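Local coordinates for protein cytosolic acyl coenzyme A thioester hydrolase (Mus musculus, PDB 2V1O) that hydrolyses long-chain acyl-CoAs such as palmitoyl-CoA to free fatty acids and coenzyme A, this chain being the N-terminal of its two HotDog domains, at residues A[4-9]-A[60-65]; A[72-77]-A[123-128]; A[81-86]-A[103-108]. All blocks are in the same frame, centred on the assembly; numbering follows the deposited sequence.

Contact 1. Residues A[4-9]-A[60-65]. With COA (coenzyme A), chain J.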
loop_
_atom_site.group_PDB
_atom_site.type_symbol
_atom_site.label_atom_id
_atom_site.label_comp_id
_atom_site.label_asym_id
_atom_site.label_seq_id
_atom_site.Cartn_x
_atom_site.Cartn_y
_atom_site.Cartn_z
ATOM N N ARG A 4 -15.823 -1.703 -1.732
ATOM C CA ARG A 4 -14.717 -0.790 -1.527
ATOM C C ARG A 4 -14.842 0.328 -2.540
ATOM O O ARG A 4 -15.168 0.078 -3.707
ATOM C CB ARG A 4 -13.402 -1.552 -1.724
ATOM C CG ARG A 4 -12.162 -0.707 -1.793
ATOM C CD ARG A 4 -10.900 -1.564 -1.631
ATOM N NE ARG A 4 -10.258 -1.958 -2.889
ATOM C CZ ARG A 4 -9.620 -1.122 -3.712
ATOM N NH1 ARG A 4 -9.564 0.180 -3.446
ATOM N NH2 ARG A 4 -9.042 -1.589 -4.818
ATOM N N ILE A 5 -14.599 1.554 -2.086
ATOM C CA ILE A 5 -14.598 2.716 -2.966
ATOM C C ILE A 5 -13.303 2.721 -3.778
ATOM O O ILE A 5 -12.224 2.403 -3.262
ATOM C CB ILE A 5 -14.782 4.053 -2.189
ATOM C CG1 ILE A 5 -15.171 5.193 -3.146
ATOM C CG2 ILE A 5 -13.538 4.404 -1.367
ATOM C CD1 ILE A 5 -16.039 6.271 -2.490
ATOM N N MET A 6 -13.424 3.082 -5.045
ATOM C CA MET A 6 -12.276 3.104 -5.945
ATOM C C MET A 6 -11.461 4.371 -5.705
ATOM O O MET A 6 -12.019 5.467 -5.622
ATOM C CB MET A 6 -12.740 2.994 -7.394
ATOM C CG MET A 6 -13.442 1.674 -7.722
ATOM S SD MET A 6 -12.331 0.240 -7.703
ATOM C CE MET A 6 -12.477 -0.252 -5.981
ATOM N N ARG A 7 -10.142 4.190 -5.580
ATOM C CA ARG A 7 -9.201 5.251 -5.207
ATOM C C ARG A 7 -8.326 5.611 -6.417
ATOM O O ARG A 7 -8.258 4.836 -7.369
ATOM C CB ARG A 7 -8.312 4.770 -4.045
ATOM C CG ARG A 7 -9.074 4.321 -2.796
ATOM C CD ARG A 7 -8.231 3.378 -1.915
ATOM N NE ARG A 7 -7.319 4.089 -1.019
ATOM C CZ ARG A 7 -6.646 3.525 -0.010
ATOM N NH1 ARG A 7 -6.782 2.229 0.260
ATOM N NH2 ARG A 7 -5.840 4.263 0.745
ATOM N N PRO A 8 -7.653 6.782 -6.390
ATOM C CA PRO A 8 -6.795 7.173 -7.520
ATOM C C PRO A 8 -5.775 6.113 -7.964
ATOM O O PRO A 8 -5.551 5.954 -9.171
ATOM C CB PRO A 8 -6.082 8.419 -6.987
ATOM C CG PRO A 8 -7.099 9.026 -6.078
ATOM C CD PRO A 8 -7.692 7.838 -5.364
ATOM N N ASP A 9 -5.183 5.390 -7.013
ATOM C CA ASP A 9 -4.194 4.359 -7.363
ATOM C C ASP A 9 -4.802 3.121 -8.034
ATOM O O ASP A 9 -4.075 2.303 -8.599
ATOM C CB ASP A 9 -3.312 3.978 -6.165
ATOM C CG ASP A 9 -2.000 4.781 -6.116
ATOM O OD1 ASP A 9 -1.955 5.937 -6.580
ATOM O OD2 ASP A 9 -0.991 4.234 -5.619
ATOM N N SER A 60 -18.205 -2.869 -18.645
ATOM C CA SER A 60 -18.322 -1.427 -18.478
ATOM C C SER A 60 -17.226 -0.909 -17.549
ATOM O O SER A 60 -16.781 -1.629 -16.649
ATOM C CB SER A 60 -19.722 -1.032 -17.973
ATOM O OG SER A 60 -19.983 -1.562 -16.685
ATOM N N PRO A 61 -16.771 0.335 -17.781
ATOM C CA PRO A 61 -15.724 0.902 -16.947
ATOM C C PRO A 61 -16.225 1.227 -15.543
ATOM O O PRO A 61 -17.438 1.318 -15.306
ATOM C CB PRO A 61 -15.344 2.183 -17.693
ATOM C CG PRO A 61 -16.569 2.567 -18.421
ATOM C CD PRO A 61 -17.198 1.277 -18.838
ATOM N N MET A 62 -15.280 1.368 -14.624
ATOM C CA MET A 62 -15.560 1.861 -13.293
ATOM C C MET A 62 -14.674 3.080 -13.099
ATOM O O MET A 62 -13.606 3.183 -13.713
ATOM C CB MET A 62 -15.227 0.790 -12.262
ATOM C CG MET A 62 -15.848 1.012 -10.890
ATOM S SD MET A 62 -15.537 -0.403 -9.820
ATOM C CE MET A 62 -16.139 -1.755 -10.811
ATOM N N CYS A 63 -15.115 4.003 -12.253
ATOM C CA CYS A 63 -14.412 5.263 -12.075
ATOM C C CYS A 63 -13.977 5.441 -10.638
ATOM O O CYS A 63 -14.564 4.853 -9.727
ATOM C CB CYS A 63 -15.310 6.436 -12.487
ATOM S SG CYS A 63 -15.812 6.386 -14.200
ATOM N N ILE A 64 -12.947 6.263 -10.442
ATOM C CA ILE A 64 -12.566 6.718 -9.114
ATOM C C ILE A 64 -13.815 7.243 -8.415
ATOM O O ILE A 64 -14.594 8.011 -9.002
ATOM C CB ILE A 64 -11.499 7.854 -9.180
ATOM C CG1 ILE A 64 -10.178 7.328 -9.748
ATOM C CG2 ILE A 64 -11.262 8.464 -7.804
ATOM C CD1 ILE A 64 -9.265 8.443 -10.292
ATOM N N GLY A 65 -14.015 6.799 -7.177
ATOM C CA GLY A 65 -15.097 7.303 -6.348
ATOM C C GLY A 65 -16.346 6.445 -6.400
ATOM O O GLY A 65 -17.239 6.601 -5.574
HETATM N N1A COA J . -13.142 -9.159 -25.716
HETATM C C2A COA J . -12.349 -8.904 -26.817
HETATM N N3A COA J . -12.691 -7.885 -27.687
HETATM C C4A COA J . -13.804 -7.131 -27.460
HETATM C C5A COA J . -14.616 -7.367 -26.351
HETATM C C6A COA J . -14.275 -8.393 -25.468
HETATM N N6A COA J . -14.974 -8.582 -24.347
HETATM N N7A COA J . -15.642 -6.479 -26.383
HETATM C C8A COA J . -15.496 -5.694 -27.473
HETATM N N9A COA J . -14.367 -6.092 -28.156
HETATM C C1B COA J . -13.726 -5.377 -29.272
HETATM C C2B COA J . -14.537 -5.485 -30.556
HETATM O O2B COA J . -14.343 -6.718 -31.207
HETATM C C3B COA J . -13.976 -4.302 -31.324
HETATM O O3B COA J . -12.774 -4.626 -31.984
HETATM P P3B COA J . -12.764 -4.946 -33.560
HETATM O O7A COA J . -13.447 -6.273 -33.759
HETATM O O8A COA J . -13.532 -3.868 -34.275
HETATM O O9A COA J . -11.338 -4.983 -34.047
HETATM C C4B COA J . -13.656 -3.281 -30.241
HETATM O O4B COA J . -13.668 -3.991 -29.022
HETATM C C5B COA J . -14.680 -2.151 -30.199
HETATM O O5B COA J . -15.976 -2.710 -30.150
HETATM P P1A COA J . -17.266 -1.772 -29.988
HETATM O O1A COA J . -17.069 -0.521 -30.792
HETATM O O2A COA J . -18.477 -2.567 -30.406
HETATM O O3A COA J . -17.330 -1.424 -28.417
HETATM P P2A COA J . -18.174 -2.256 -27.333
HETATM O O4A COA J . -18.217 -3.729 -27.662
HETATM O O5A COA J . -19.560 -1.674 -27.181
HETATM O O6A COA J . -17.340 -1.996 -25.982
HETATM C CBP COA J . -15.408 -1.984 -24.550
HETATM C CCP COA J . -16.039 -2.538 -25.826
HETATM C CDP COA J . -14.141 -2.785 -24.231
HETATM C CEP COA J . -15.011 -0.537 -24.828
HETATM C CAP COA J . -16.424 -2.056 -23.397
HETATM O OAP COA J . -16.898 -3.369 -23.188
HETATM C C9P COA J . -15.855 -1.538 -22.105
HETATM O O9P COA J . -15.730 -0.162 -21.911
HETATM N N8P COA J . -15.491 -2.430 -21.190
HETATM C C7P COA J . -14.845 -2.020 -19.959
HETATM C C6P COA J . -13.350 -1.821 -20.184
HETATM C C5P COA J . -12.680 -1.480 -18.879
HETATM O O5P COA J . -12.878 -0.362 -18.357
HETATM N N4P COA J . -11.899 -2.436 -18.353
HETATM C C3P COA J . -11.569 -2.494 -16.935
HETATM C C2P COA J . -12.804 -2.716 -16.050
HETATM S S1P COA J . -12.316 -2.650 -14.313
#
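With CG turned away from its own carbonyl carbon (chi1 -64°) and further bends at chi2 and chi3, M6 folds back on itself beside M62, whose chain runs straight out with CG trans to the backbone N (chi1 -163°) and kinks at its last torsion. The two thioether chains cross at about a right angle, so that CG of M6 lies 3.6 Å from SD of M62 while the sulfurs stay 3.9 Å apart. The curled end of M6 puts its CE over the centre of the R4 guanidinium face.

A single direct hydrogen bond ties the two backbones: G65 N donates to M6 O at 2.9 Å, from a position tilted 32° out of the carbonyl plane. G65 turns with a positive phi, and CD1 of I5 rests against G65 O, 3.3 Å away. The CG1-CD1 arm of I64 reaches the R7-P8 backbone, CD1 coming 3.9 Å from P8 CA.

S60 and P61 line the coenzyme A pocket, P61 CA lying 3.4 Å from O5P of the ligand. Around this part of the HotDog domain, R7 forms a salt bridge with D9 of a second subunit. M6 packs on M25 and M62 on I22 of helix 19-38, both touch A68 of strand 67-77, and M62 also meets T101 of strand 98-112.

Contact 2. Residues A[72-77]-A[123-128]; sequences AEITYT and PPIVYL
Y127 OH is gripped by a water at 2.6 Å and, more weakly, by the backbone N of T77 at 3.4 Å. The same water donates to T77 O at 2.7 Å, so the phenol oxygen is linked to T77 N directly and to T77 O through the water. This is the end of strand 67-77 in the HotDog sheet, just past a classic beta bulge in which T75 and Y76 both face E83; the irregular segment 123-128 leads on to helix 130-146. Y127 OH also lies 3.1 Å from CD1 of Y76, where the two tyrosines meet at a slant, and T75 O sits at the edge of the Y127 ring, in its plane.

I125 supplies a second, apolar patch. Its chi1 of 54° places CG2 anti to the carbonyl carbon, where it meets CG2 of I74 and CG2 of T77, each at 3.8 Å. H37 of helix 19-38 packs on I74, T77, P123 and I125 alike. A second water completes the join as a bridge, bonded to T77 OG1 at 2.9 Å and accepting from I125 N at 3.0 Å.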
loop_
_atom_site.group_PDB
_atom_site.type_symbol
_atom_site.label_atom_id
_atom_site.label_comp_id
_atom_site.label_asym_id
_atom_site.label_seq_id
_atom_site.Cartn_x
_atom_site.Cartn_y
_atom_site.Cartn_z
ATOM N N ALA A 72 -19.614 -13.509 -4.133
ATOM C CA ALA A 72 -19.142 -14.821 -4.549
ATOM C C ALA A 72 -20.098 -15.918 -4.115
ATOM O O ALA A 72 -20.786 -15.803 -3.091
ATOM C CB ALA A 72 -17.767 -15.092 -3.971
ATOM N N GLU A 73 -20.117 -16.991 -4.891
ATOM C CA GLU A 73 -20.943 -18.151 -4.574
ATOM C C GLU A 73 -20.214 -19.410 -5.035
ATOM O O GLU A 73 -19.693 -19.445 -6.145
ATOM C CB GLU A 73 -22.304 -18.033 -5.272
ATOM C CG GLU A 73 -23.165 -19.292 -5.192
ATOM C CD GLU A 73 -24.559 -19.129 -5.778
ATOM O OE1 GLU A 73 -24.752 -18.335 -6.729
ATOM O OE2 GLU A 73 -25.472 -19.819 -5.284
ATOM N N ILE A 74 -20.170 -20.427 -4.177
ATOM C CA ILE A 74 -19.645 -21.731 -4.571
ATOM C C ILE A 74 -20.747 -22.443 -5.352
ATOM O O ILE A 74 -21.835 -22.682 -4.827
ATOM C CB ILE A 74 -19.206 -22.602 -3.363
ATOM C CG1 ILE A 74 -18.052 -21.932 -2.604
ATOM C CG2 ILE A 74 -18.819 -24.026 -3.841
ATOM C CD1 ILE A 74 -17.781 -22.535 -1.212
ATOM N N THR A 75 -20.450 -22.771 -6.602
ATOM C CA THR A 75 -21.449 -23.309 -7.515
ATOM C C THR A 75 -21.236 -24.790 -7.816
ATOM O O THR A 75 -22.142 -25.468 -8.313
ATOM C CB THR A 75 -21.495 -22.484 -8.809
ATOM O OG1 THR A 75 -20.169 -22.352 -9.343
ATOM C CG2 THR A 75 -22.054 -21.097 -8.505
ATOM N N TYR A 76 -20.036 -25.289 -7.512
ATOM C CA TYR A 76 -19.729 -26.710 -7.670
ATOM C C TYR A 76 -18.544 -27.128 -6.805
ATOM O O TYR A 76 -17.643 -26.322 -6.528
ATOM C CB TYR A 76 -19.447 -27.060 -9.149
ATOM C CG TYR A 76 -19.328 -28.548 -9.404
ATOM C CD1 TYR A 76 -20.461 -29.366 -9.404
ATOM C CD2 TYR A 76 -18.084 -29.143 -9.610
ATOM C CE1 TYR A 76 -20.359 -30.727 -9.615
ATOM C CE2 TYR A 76 -17.973 -30.510 -9.822
ATOM C CZ TYR A 76 -19.116 -31.292 -9.827
ATOM O OH TYR A 76 -19.019 -32.641 -10.027
ATOM N N THR A 77 -18.557 -28.388 -6.372
ATOM C CA THR A 77 -17.366 -29.007 -5.789
ATOM C C THR A 77 -17.123 -30.384 -6.414
ATOM O O THR A 77 -18.059 -31.172 -6.600
ATOM C CB THR A 77 -17.432 -29.130 -4.236
ATOM O OG1 THR A 77 -18.519 -29.987 -3.850
ATOM C CG2 THR A 77 -17.565 -27.752 -3.562
ATOM N N PRO A 123 -15.160 -30.844 1.054
ATOM C CA PRO A 123 -16.501 -31.250 1.504
ATOM C C PRO A 123 -17.565 -30.993 0.420
ATOM O O PRO A 123 -17.499 -29.989 -0.274
ATOM C CB PRO A 123 -16.763 -30.355 2.727
ATOM C CG PRO A 123 -15.433 -29.812 3.132
ATOM C CD PRO A 123 -14.570 -29.797 1.911
ATOM N N PRO A 124 -18.510 -31.930 0.230
ATOM C CA PRO A 124 -19.607 -31.630 -0.698
ATOM C C PRO A 124 -20.453 -30.420 -0.273
ATOM O O PRO A 124 -20.630 -30.180 0.922
ATOM C CB PRO A 124 -20.439 -32.918 -0.682
ATOM C CG PRO A 124 -19.462 -33.982 -0.276
ATOM C CD PRO A 124 -18.597 -33.301 0.756
ATOM N N ILE A 125 -20.937 -29.650 -1.246
ATOM C CA ILE A 125 -21.905 -28.579 -0.977
ATOM C C ILE A 125 -23.341 -29.065 -1.121
ATOM O O ILE A 125 -23.597 -30.086 -1.754
ATOM C CB ILE A 125 -21.712 -27.335 -1.892
ATOM C CG1 ILE A 125 -21.717 -27.718 -3.382
ATOM C CG2 ILE A 125 -20.467 -26.572 -1.490
ATOM C CD1 ILE A 125 -22.033 -26.546 -4.326
ATOM N N VAL A 126 -24.276 -28.332 -0.526
ATOM C CA VAL A 126 -25.688 -28.614 -0.740
ATOM C C VAL A 126 -26.166 -27.889 -2.006
ATOM O O VAL A 126 -25.817 -26.728 -2.241
ATOM C CB VAL A 126 -26.570 -28.303 0.518
ATOM C CG1 VAL A 126 -26.693 -26.805 0.785
ATOM C CG2 VAL A 126 -27.951 -28.943 0.386
ATOM N N TYR A 127 -26.909 -28.610 -2.841
ATOM C CA TYR A 127 -27.591 -28.018 -3.994
ATOM C C TYR A 127 -29.081 -27.945 -3.695
ATOM O O TYR A 127 -29.637 -28.865 -3.096
ATOM C CB TYR A 127 -27.351 -28.851 -5.262
ATOM C CG TYR A 127 -25.887 -28.991 -5.618
ATOM C CD1 TYR A 127 -25.251 -28.035 -6.406
ATOM C CD2 TYR A 127 -25.139 -30.082 -5.160
ATOM C CE1 TYR A 127 -23.901 -28.154 -6.732
ATOM C CE2 TYR A 127 -23.788 -30.216 -5.480
ATOM C CZ TYR A 127 -23.177 -29.241 -6.269
ATOM O OH TYR A 127 -21.844 -29.351 -6.588
ATOM N N LEU A 128 -29.719 -26.849 -4.104
ATOM C CA LEU A 128 -31.171 -26.710 -3.990
ATOM C C LEU A 128 -31.886 -27.615 -4.999
ATOM O O LEU A 128 -32.946 -28.173 -4.708
ATOM C CB LEU A 128 -31.607 -25.250 -4.191
ATOM C CG LEU A 128 -31.158 -24.114 -3.254
ATOM C CD1 LEU A 128 -31.116 -24.529 -1.781
ATOM C CD2 LEU A 128 -29.820 -23.510 -3.692
HETATM O O HOH W 1 -20.682 -31.714 -6.343
HETATM O O HOH W 2 -21.005 -31.449 -3.635
#

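Contact 3. Residues A[81-86]-A[103-108]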
loop_
_atom_site.group_PDB
_atom_site.type_symbol
_atom_site.label_atom_id
_atom_site.label_comp_id
_atom_site.label_asym_id
_atom_site.label_seq_id
_atom_site.Cartn_x
_atom_site.Cartn_y
_atom_site.Cartn_z
ATOM N N SER A 81 -11.580 -30.035 -5.708
ATOM C CA SER A 81 -11.626 -28.658 -6.212
ATOM C C SER A 81 -12.979 -27.969 -5.985
ATOM O O SER A 81 -14.002 -28.630 -5.771
ATOM C CB SER A 81 -11.185 -28.576 -7.688
ATOM O OG SER A 81 -12.246 -28.850 -8.591
ATOM N N VAL A 82 -12.950 -26.637 -6.037
ATOM C CA VAL A 82 -14.106 -25.784 -5.760
ATOM C C VAL A 82 -14.287 -24.806 -6.912
ATOM O O VAL A 82 -13.341 -24.111 -7.294
ATOM C CB VAL A 82 -13.889 -24.953 -4.457
ATOM C CG1 VAL A 82 -15.119 -24.050 -4.141
ATOM C CG2 VAL A 82 -13.547 -25.860 -3.274
ATOM N N GLU A 83 -15.499 -24.746 -7.458
ATOM C CA GLU A 83 -15.826 -23.747 -8.466
ATOM C C GLU A 83 -16.545 -22.582 -7.792
ATOM O O GLU A 83 -17.499 -22.787 -7.033
ATOM C CB GLU A 83 -16.700 -24.348 -9.570
ATOM C CG GLU A 83 -16.952 -23.398 -10.732
ATOM C CD GLU A 83 -18.132 -23.824 -11.593
ATOM O OE1 GLU A 83 -19.208 -24.110 -11.027
ATOM O OE2 GLU A 83 -17.975 -23.879 -12.833
ATOM N N VAL A 84 -16.068 -21.368 -8.061
ATOM C CA VAL A 84 -16.644 -20.156 -7.468
ATOM C C VAL A 84 -17.028 -19.182 -8.575
ATOM O O VAL A 84 -16.224 -18.898 -9.472
ATOM C CB VAL A 84 -15.650 -19.448 -6.481
ATOM C CG1 VAL A 84 -16.298 -18.198 -5.869
ATOM C CG2 VAL A 84 -15.148 -20.413 -5.373
ATOM N N GLN A 85 -18.268 -18.702 -8.525
ATOM C CA GLN A 85 -18.724 -17.655 -9.420
ATOM C C GLN A 85 -18.697 -16.332 -8.680
ATOM O O GLN A 85 -19.206 -16.223 -7.558
ATOM C CB GLN A 85 -20.132 -17.939 -9.933
ATOM C CG GLN A 85 -20.206 -19.128 -10.867
ATOM C CD GLN A 85 -21.602 -19.369 -11.409
ATOM O OE1 GLN A 85 -22.529 -18.592 -11.162
ATOM N NE2 GLN A 85 -21.761 -20.463 -12.148
ATOM N N VAL A 86 -18.097 -15.331 -9.312
ATOM C CA VAL A 86 -17.951 -14.013 -8.695
ATOM C C VAL A 86 -18.612 -12.950 -9.566
ATOM O O VAL A 86 -18.418 -12.936 -10.791
ATOM C CB VAL A 86 -16.462 -13.652 -8.472
ATOM C CG1 VAL A 86 -16.322 -12.234 -7.866
ATOM C CG2 VAL A 86 -15.798 -14.695 -7.569
ATOM N N LYS A 103 -18.571 -10.716 -14.604
ATOM C CA LYS A 103 -18.832 -12.015 -13.987
ATOM C C LYS A 103 -17.621 -12.900 -14.275
ATOM O O LYS A 103 -17.150 -12.961 -15.411
ATOM C CB LYS A 103 -20.087 -12.682 -14.551
ATOM C CG LYS A 103 -21.385 -11.900 -14.447
ATOM C CD LYS A 103 -22.524 -12.782 -14.974
ATOM C CE LYS A 103 -23.711 -11.982 -15.473
ATOM N NZ LYS A 103 -23.517 -11.510 -16.883
ATOM N N ALA A 104 -17.112 -13.571 -13.248
ATOM C CA ALA A 104 -15.949 -14.442 -13.406
ATOM C C ALA A 104 -16.196 -15.773 -12.705
ATOM O O ALA A 104 -16.961 -15.839 -11.743
ATOM C CB ALA A 104 -14.685 -13.767 -12.854
ATOM N N THR A 105 -15.567 -16.830 -13.207
ATOM C CA THR A 105 -15.607 -18.124 -12.553
ATOM C C THR A 105 -14.170 -18.556 -12.256
ATOM O O THR A 105 -13.281 -18.435 -13.105
ATOM C CB THR A 105 -16.352 -19.177 -13.396
ATOM O OG1 THR A 105 -17.720 -18.781 -13.546
ATOM C CG2 THR A 105 -16.308 -20.566 -12.734
ATOM N N LEU A 106 -13.966 -19.050 -11.042
ATOM C CA LEU A 106 -12.647 -19.439 -10.571
ATOM C C LEU A 106 -12.681 -20.855 -10.024
ATOM O O LEU A 106 -13.694 -21.288 -9.480
ATOM C CB LEU A 106 -12.201 -18.503 -9.448
ATOM C CG LEU A 106 -12.400 -16.986 -9.575
ATOM C CD1 LEU A 106 -12.264 -16.320 -8.206
ATOM C CD2 LEU A 106 -11.415 -16.404 -10.553
ATOM N N TRP A 107 -11.545 -21.544 -10.128
ATOM C CA TRP A 107 -11.365 -22.849 -9.514
ATOM C C TRP A 107 -10.247 -22.793 -8.494
ATOM O O TRP A 107 -9.156 -22.277 -8.779
ATOM C CB TRP A 107 -11.052 -23.915 -10.572
ATOM C CG TRP A 107 -12.194 -24.160 -11.498
ATOM C CD1 TRP A 107 -12.500 -23.454 -12.627
ATOM C CD2 TRP A 107 -13.190 -25.191 -11.382
ATOM N NE1 TRP A 107 -13.621 -23.980 -13.225
ATOM C CE2 TRP A 107 -14.068 -25.043 -12.479
ATOM C CE3 TRP A 107 -13.424 -26.218 -10.454
ATOM C CZ2 TRP A 107 -15.170 -25.890 -12.681
ATOM C CZ3 TRP A 107 -14.521 -27.065 -10.657
ATOM C CH2 TRP A 107 -15.379 -26.889 -11.762
ATOM N N TYR A 108 -10.542 -23.327 -7.310
ATOM C CA TYR A 108 -9.599 -23.415 -6.205
ATOM C C TYR A 108 -9.363 -24.868 -5.818
ATOM O O TYR A 108 -10.232 -25.711 -5.996
ATOM C CB TYR A 108 -10.137 -22.656 -4.990
ATOM C CG TYR A 108 -10.105 -21.161 -5.169
ATOM C CD1 TYR A 108 -9.007 -20.414 -4.725
ATOM C CD2 TYR A 108 -11.159 -20.487 -5.794
ATOM C CE1 TYR A 108 -8.954 -19.037 -4.900
ATOM C CE2 TYR A 108 -11.111 -19.090 -5.973
ATOM C CZ TYR A 108 -10.007 -18.384 -5.523
ATOM O OH TYR A 108 -9.938 -17.014 -5.681
HETATM O O HOH W 3 -16.242 -23.302 -15.082
HETATM O O HOH W 4 -19.307 -20.921 -13.913
#
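E83 CB sits over the six-membered ring of W107, 3.6 Å from its centroid and 10° off the normal, a CH-pi contact. Because CG of E83 is trans to the backbone N (chi1 -174°), the chain continues across the ring, with its carboxylate plane turned 45° to the indole; CG also meets T105 CG2 at 3.5 Å. S81 OG comes to the ring edge instead, 3.4 Å from W107 CE3, and is hydrogen-bonded to S78.

The backbones that carry these side chains form a regular antiparallel ladder, the hairpin of strands 82-91 and 98-112 in the HotDog sheet. V82-Y108, V84-L106 and V86-A104 are hydrogen-bonded pairs, each making two bonds, of which V86 N to A104 O is the shortest at 2.7 Å. E83-W107 and Q85-T105 are the non-hydrogen-bonded pairs. The valines, A104, L106 and Y108 share the face covered by helix 19-38, and V86 CG2 touches L106 CD1 at 3.9 Å.

On the indole side, waters join the polar ends. One donates to E83 OE2 at 2.9 Å and accepts from W107 NE1, which also bonds weakly to E54; another, 2.7 Å from T105 OG1, bonds weakly to E83 OE2 and Q85 NE2, bridging the strands. Further out, R139 of helix 130-146 makes a salt bridge with E83 OE2, T75 is hydrogen-bonded to E83 OE1, and Y140 and Q143 pack against W107, which touches bound coenzyme A.

All three contacts reach the same five-stranded antiparallel sheet. Contacts 2 and 3 touch directly, on neighbouring strands 67-77 and 82-91: Y76 O lies 2.8 Å from E83 N, a probable hydrogen bond, and T75 CG2 packs 3.4 Å from Q85 CD. Contact 1 stands apart, its centre about 31 Å from that of contact 2 and about 24 Å from that of contact 3. It is the one next to the active site, the I64 side chain being about 7 Å from that of N12. Contacts 1 and 3 both contribute to coenzyme A pockets, through S60 and P61 and through S81 and W107, whereas the Y76 side chain of contact 2 stays about 7 Å from a bound coenzyme A.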